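Local coordinates for protein transcriptional regulator (Streptococcus dysgalactiae, PDB 4YV9) that acts as a receptor for SHP peptide pheromones and probably binds DNA to regulate transcription in quorum sensing, at residues K7-L12 with D53-T58; F74-R79 with T107-I112. One frame throughout, in Å; residues are numbered along the deposited sequence.

Interaction 1 (K7-L12 with D53-T58); sequences KTLRRL and DKLNIT
Leu12 meets Ile57, and Leu9 meets Leu55, in a buried and wholly apolar contact. Leu12 points its CB toward segment 53-58. The end of Ile57 comes up to that base: Ile57 CD1 lies 4.1 Å from Leu12 CB. CG1 of Ile57 stands anti to the carbonyl carbon (chi1 -55°) and CD1 continues nearly straight (chi2 163°), which brings CD1 to Leu12 CB. Leu55 also points at the helix of Leu12, but it touches one turn earlier. Leu55 CD1 sits 3.7 Å from Leu9 CD1, and the two leucine side chains cross at about a right angle. Asn56 lies between the two hydrophobic residues. It has positive phi (57°) and ends helix 45-54 in a Schellman motif, with Asn56 N hydrogen-bonded to Asp53 O at 2.9 Å. Leu55 and Ile57, on either side of Asn56 in sequence, both point toward helix 6-15. Lys16 NZ hydrogen-bonds Leu55 O. Leu12 also packs on Phe62 and Thr65 of helix 59-66, and on Gln139 of the second subunit. The contact is part of the buried core of a helix-turn-helix domain, the fold by which this regulator probably binds DNA.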
loop_
_atom_site.group_PDB
_atom_site.type_symbol
_atom_site.label_atom_id
_atom_site.label_comp_id
_atom_site.label_asym_id
_atom_site.label_seq_id
_atom_site.Cartn_x
_atom_site.Cartn_y
_atom_site.Cartn_z
ATOM N N LYS B 7 -26.419 -1.823 6.678
ATOM C CA LYS B 7 -26.636 -2.153 5.282
ATOM C C LYS B 7 -25.405 -2.767 4.620
ATOM O O LYS B 7 -25.492 -3.747 3.881
ATOM C CB LYS B 7 -27.031 -0.899 4.530
ATOM C CG LYS B 7 -27.191 -1.108 3.052
ATOM C CD LYS B 7 -28.324 -2.067 2.717
ATOM C CE LYS B 7 -28.820 -1.805 1.278
ATOM N NZ LYS B 7 -27.766 -1.985 0.223
ATOM N N THR B 8 -24.254 -2.167 4.879
ATOM C CA THR B 8 -23.022 -2.639 4.278
ATOM C C THR B 8 -22.611 -3.978 4.887
ATOM O O THR B 8 -22.209 -4.893 4.172
ATOM C CB THR B 8 -21.909 -1.613 4.439
ATOM O OG1 THR B 8 -22.325 -0.378 3.837
ATOM C CG2 THR B 8 -20.640 -2.112 3.769
ATOM N N LEU B 9 -22.726 -4.109 6.205
ATOM C CA LEU B 9 -22.491 -5.406 6.842
ATOM C C LEU B 9 -23.351 -6.511 6.223
ATOM O O LEU B 9 -22.862 -7.590 5.880
ATOM C CB LEU B 9 -22.771 -5.343 8.349
ATOM C CG LEU B 9 -22.620 -6.720 9.008
ATOM C CD1 LEU B 9 -21.176 -7.201 8.875
ATOM C CD2 LEU B 9 -23.052 -6.710 10.467
ATOM N N ARG B 10 -24.640 -6.238 6.093
ATOM C CA ARG B 10 -25.569 -7.184 5.487
ATOM C C ARG B 10 -25.106 -7.610 4.102
ATOM O O ARG B 10 -25.097 -8.793 3.785
ATOM C CB ARG B 10 -26.967 -6.572 5.400
ATOM C CG ARG B 10 -27.990 -7.410 4.649
ATOM C CD ARG B 10 -29.335 -6.676 4.608
ATOM N NE ARG B 10 -30.170 -7.089 3.482
ATOM C CZ ARG B 10 -31.397 -6.627 3.244
ATOM N NH1 ARG B 10 -31.941 -5.728 4.055
ATOM N NH2 ARG B 10 -32.081 -7.060 2.191
ATOM N N ARG B 11 -24.749 -6.629 3.276
ATOM C CA ARG B 11 -24.306 -6.893 1.916
ATOM C C ARG B 11 -23.046 -7.751 1.896
ATOM O O ARG B 11 -22.939 -8.705 1.134
ATOM C CB ARG B 11 -24.046 -5.581 1.176
ATOM C CG ARG B 11 -23.574 -5.760 -0.261
ATOM C CD ARG B 11 -23.500 -4.429 -1.002
ATOM N NE ARG B 11 -22.523 -3.517 -0.415
ATOM C CZ ARG B 11 -21.230 -3.506 -0.724
ATOM N NH1 ARG B 11 -20.747 -4.366 -1.616
ATOM N NH2 ARG B 11 -20.416 -2.637 -0.137
ATOM N N LEU B 12 -22.083 -7.403 2.728
ATOM C CA LEU B 12 -20.828 -8.147 2.733
ATOM C C LEU B 12 -21.034 -9.576 3.255
ATOM O O LEU B 12 -20.503 -10.538 2.701
ATOM C CB LEU B 12 -19.786 -7.400 3.558
ATOM C CG LEU B 12 -19.318 -6.088 2.931
ATOM C CD1 LEU B 12 -18.557 -5.260 3.941
ATOM C CD2 LEU B 12 -18.446 -6.359 1.723
ATOM N N ASP B 53 -14.272 -9.542 11.900
ATOM C CA ASP B 53 -13.204 -10.517 12.050
ATOM C C ASP B 53 -13.701 -11.930 11.688
ATOM O O ASP B 53 -12.987 -12.696 11.036
ATOM C CB ASP B 53 -12.649 -10.468 13.476
ATOM C CG ASP B 53 -11.557 -11.490 13.715
ATOM O OD1 ASP B 53 -10.661 -11.623 12.868
ATOM O OD2 ASP B 53 -11.597 -12.178 14.763
ATOM N N LYS B 54 -14.914 -12.264 12.100
ATOM C CA LYS B 54 -15.522 -13.547 11.727
ATOM C C LYS B 54 -15.691 -13.674 10.212
ATOM O O LYS B 54 -15.570 -14.773 9.656
ATOM C CB LYS B 54 -16.867 -13.725 12.438
ATOM C CG LYS B 54 -16.674 -13.940 13.961
ATOM C CD LYS B 54 -17.979 -14.039 14.725
ATOM C CE LYS B 54 -17.680 -14.847 16.017
ATOM N NZ LYS B 54 -18.651 -14.658 17.091
ATOM N N LEU B 55 -15.947 -12.545 9.553
ATOM C CA LEU B 55 -16.025 -12.499 8.096
ATOM C C LEU B 55 -14.673 -12.275 7.412
ATOM O O LEU B 55 -14.620 -12.145 6.188
ATOM C CB LEU B 55 -16.992 -11.388 7.662
ATOM C CG LEU B 55 -18.443 -11.536 8.138
ATOM C CD1 LEU B 55 -19.206 -10.209 7.919
ATOM C CD2 LEU B 55 -19.131 -12.665 7.393
ATOM N N ASN B 56 -13.594 -12.223 8.200
ATOM C CA ASN B 56 -12.227 -11.994 7.698
ATOM C C ASN B 56 -12.087 -10.684 6.893
ATOM O O ASN B 56 -11.401 -10.625 5.862
ATOM C CB ASN B 56 -11.763 -13.186 6.865
ATOM C CG ASN B 56 -11.626 -14.455 7.703
ATOM O OD1 ASN B 56 -10.863 -14.485 8.668
ATOM N ND2 ASN B 56 -12.381 -15.491 7.353
ATOM N N ILE B 57 -12.779 -9.666 7.380
ATOM C CA ILE B 57 -12.730 -8.308 6.846
ATOM C C ILE B 57 -12.251 -7.421 7.980
ATOM O O ILE B 57 -12.714 -7.537 9.116
ATOM C CB ILE B 57 -14.111 -7.815 6.353
ATOM C CG1 ILE B 57 -14.701 -8.784 5.327
ATOM C CG2 ILE B 57 -14.009 -6.397 5.767
ATOM C CD1 ILE B 57 -16.189 -8.602 5.105
ATOM N N THR B 58 -11.284 -6.573 7.707
ATOM C CA THR B 58 -10.846 -5.646 8.724
ATOM C C THR B 58 -11.622 -4.326 8.532
ATOM O O THR B 58 -12.090 -4.029 7.426
ATOM C CB THR B 58 -9.341 -5.454 8.647
ATOM O OG1 THR B 58 -8.954 -4.333 9.444
ATOM C CG2 THR B 58 -8.921 -5.249 7.200
#

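Interaction 2 (F74-R79 with T107-I112); sequences FTLLSR and TMIKAI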
loop_
_atom_site.group_PDB
_atom_site.type_symbol
_atom_site.label_atom_id
_atom_site.label_comp_id
_atom_site.label_asym_id
_atom_site.label_seq_id
_atom_site.Cartn_x
_atom_site.Cartn_y
_atom_site.Cartn_z
ATOM N N PHE B 74 -7.979 14.078 3.683
ATOM C CA PHE B 74 -7.932 13.479 2.357
ATOM C C PHE B 74 -8.805 14.282 1.383
ATOM O O PHE B 74 -8.512 14.357 0.185
ATOM C CB PHE B 74 -8.383 12.014 2.405
ATOM C CG PHE B 74 -7.958 11.213 1.207
ATOM C CD1 PHE B 74 -6.670 10.703 1.117
ATOM C CD2 PHE B 74 -8.837 10.992 0.161
ATOM C CE1 PHE B 74 -6.273 9.971 0.010
ATOM C CE2 PHE B 74 -8.451 10.259 -0.947
ATOM C CZ PHE B 74 -7.166 9.749 -1.024
ATOM N N THR B 75 -9.867 14.886 1.911
ATOM C CA THR B 75 -10.738 15.745 1.116
ATOM C C THR B 75 -9.966 16.998 0.714
ATOM O O THR B 75 -10.025 17.448 -0.438
ATOM C CB THR B 75 -12.025 16.128 1.890
ATOM O OG1 THR B 75 -12.773 14.944 2.202
ATOM C CG2 THR B 75 -12.894 17.060 1.066
ATOM N N LEU B 76 -9.226 17.551 1.668
ATOM C CA LEU B 76 -8.359 18.692 1.394
ATOM C C LEU B 76 -7.362 18.358 0.294
ATOM O O LEU B 76 -7.238 19.091 -0.691
ATOM C CB LEU B 76 -7.625 19.130 2.654
ATOM C CG LEU B 76 -6.602 20.260 2.486
ATOM C CD1 LEU B 76 -7.248 21.489 1.862
ATOM C CD2 LEU B 76 -6.006 20.592 3.825
ATOM N N LEU B 77 -6.666 17.237 0.459
ATOM C CA LEU B 77 -5.668 16.806 -0.514
ATOM C C LEU B 77 -6.243 16.609 -1.912
ATOM O O LEU B 77 -5.593 16.940 -2.900
ATOM C CB LEU B 77 -5.009 15.513 -0.063
ATOM C CG LEU B 77 -4.165 15.662 1.194
ATOM C CD1 LEU B 77 -3.501 14.345 1.573
ATOM C CD2 LEU B 77 -3.144 16.711 0.936
ATOM N N SER B 78 -7.449 16.053 -1.988
ATOM C CA SER B 78 -8.080 15.771 -3.266
ATOM C C SER B 78 -8.409 17.058 -4.020
ATOM O O SER B 78 -8.164 17.149 -5.218
ATOM C CB SER B 78 -9.340 14.931 -3.059
ATOM O OG SER B 78 -10.222 15.573 -2.159
ATOM N N ARG B 79 -8.954 18.047 -3.316
ATOM C CA ARG B 79 -9.215 19.363 -3.893
ATOM C C ARG B 79 -7.926 20.009 -4.417
ATOM O O ARG B 79 -7.838 20.370 -5.594
ATOM C CB ARG B 79 -9.875 20.287 -2.860
ATOM C CG ARG B 79 -11.270 19.853 -2.401
ATOM C CD ARG B 79 -11.945 20.929 -1.541
ATOM N NE ARG B 79 -12.329 22.098 -2.338
ATOM C CZ ARG B 79 -12.823 23.233 -1.842
ATOM N NH1 ARG B 79 -13.001 23.371 -0.532
ATOM N NH2 ARG B 79 -13.133 24.237 -2.657
ATOM N N THR B 107 -1.027 26.621 6.099
ATOM C CA THR B 107 0.416 26.723 5.894
ATOM C C THR B 107 0.840 25.795 4.753
ATOM O O THR B 107 1.627 26.178 3.893
ATOM C CB THR B 107 1.223 26.383 7.180
ATOM O OG1 THR B 107 1.122 27.472 8.114
ATOM C CG2 THR B 107 2.695 26.167 6.830
HETATM N N MSE B 108 0.281 24.588 4.732
HETATM C CA MSE B 108 0.515 23.658 3.636
HETATM C C MSE B 108 -0.078 24.101 2.282
HETATM O O MSE B 108 0.517 23.870 1.227
HETATM C CB MSE B 108 -0.049 22.287 3.998
HETATM C CG MSE B 108 0.088 21.303 2.888
HETATM SE SE MSE B 108 -0.756 19.556 3.258
HETATM C CE MSE B 108 -0.884 19.043 1.419
ATOM N N ILE B 109 -1.263 24.697 2.315
ATOM C CA ILE B 109 -1.893 25.207 1.088
ATOM C C ILE B 109 -1.051 26.327 0.474
ATOM O O ILE B 109 -0.881 26.396 -0.746
ATOM C CB ILE B 109 -3.313 25.719 1.353
ATOM C CG1 ILE B 109 -4.210 24.565 1.792
ATOM C CG2 ILE B 109 -3.915 26.338 0.085
ATOM C CD1 ILE B 109 -5.560 25.007 2.312
ATOM N N LYS B 110 -0.508 27.188 1.331
ATOM C CA LYS B 110 0.381 28.263 0.887
ATOM C C LYS B 110 1.652 27.699 0.260
ATOM O O LYS B 110 2.134 28.214 -0.749
ATOM C CB LYS B 110 0.741 29.191 2.051
ATOM C CG LYS B 110 -0.449 29.931 2.660
ATOM C CD LYS B 110 0.005 30.947 3.707
ATOM C CE LYS B 110 -1.174 31.516 4.476
ATOM N NZ LYS B 110 -0.732 32.567 5.443
ATOM N N ALA B 111 2.197 26.648 0.866
ATOM C CA ALA B 111 3.408 26.010 0.347
ATOM C C ALA B 111 3.164 25.462 -1.052
ATOM O O ALA B 111 3.984 25.630 -1.950
ATOM C CB ALA B 111 3.872 24.887 1.277
ATOM N N ILE B 112 2.031 24.796 -1.226
ATOM C CA ILE B 112 1.700 24.191 -2.511
ATOM C C ILE B 112 1.412 25.266 -3.534
ATOM O O ILE B 112 1.902 25.217 -4.664
ATOM C CB ILE B 112 0.479 23.253 -2.405
ATOM C CG1 ILE B 112 0.847 22.006 -1.618
ATOM C CG2 ILE B 112 -0.037 22.874 -3.791
ATOM C CD1 ILE B 112 -0.349 21.324 -0.992
#
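Met108 and Leu77 meet by their terminal methyls where helix 103-113 packs beside helix 72-85. Helix 103-113 belongs to the C-terminal, TPR-related repeat domain of Rgg regulators. Met108 is present as selenomethionine, with SE in place of sulfur. Its CB points toward segment 74-79. CG leaves CB anti to the backbone N (chi1 177°), and the chain runs on extended, which carries CE across to helix 72-85. CG passes Ile112 CD1 of its own helix at 3.9 Å. SE comes next and lies 4.4 Å from Leu77 CD2. CE is the tip. Met108 CE is wedged between Leu77 CD2 at 3.3 Å and Ile112 CD1 at 3.4 Å. Both are closer than carbons usually come, and the exact placing of these methyls is doubtful. The side chains of Met108 and Leu77 cross at about a right angle. Leu147 and Asn150 of helix 142-151 also pack on Met108.

A second pair, Leu76 and Ile109, cross obliquely. Leu76 CD1 touches Ile109 CD1 at 3.9 Å, methyl to methyl, and Tyr99 packs on both residues. All four touching residues are buried, and no hydrogen bond crosses the contact. Leu77 and Ile112 pack on a modified side chain of the bound peptide, which places this contact at the wall of the peptide site. On helix 72-85, Ser78 turns back on its own backbone. Its OG gives a 2.6 Å hydrogen bond to Thr75 O, tilted 32° from the carbonyl plane, and Arg79 N reaches the same oxygen from the same face.

From the N terminus, helix 6-15 comes first. Interaction 1 closes a loop of 40 residues that brings the end of helix 45-54 back to it. That loop carries helices 20-23 and 30-37 and most of helix 45-54. The chain then runs through helix 59-66 and a short connection into helix 72-85, where interaction 2 opens. Its loop of 27 residues carries helix 89-98 and returns with helix 103-113. The loops follow in series; they neither nest nor cross. The centres of interactions 1 and 2 are 33 Å apart and their nearest atoms about 17 Å apart. Interaction 1 ties up the helix-turn-helix domain. Interaction 2 joins helix 72-85 to the repeat domain that holds the peptide.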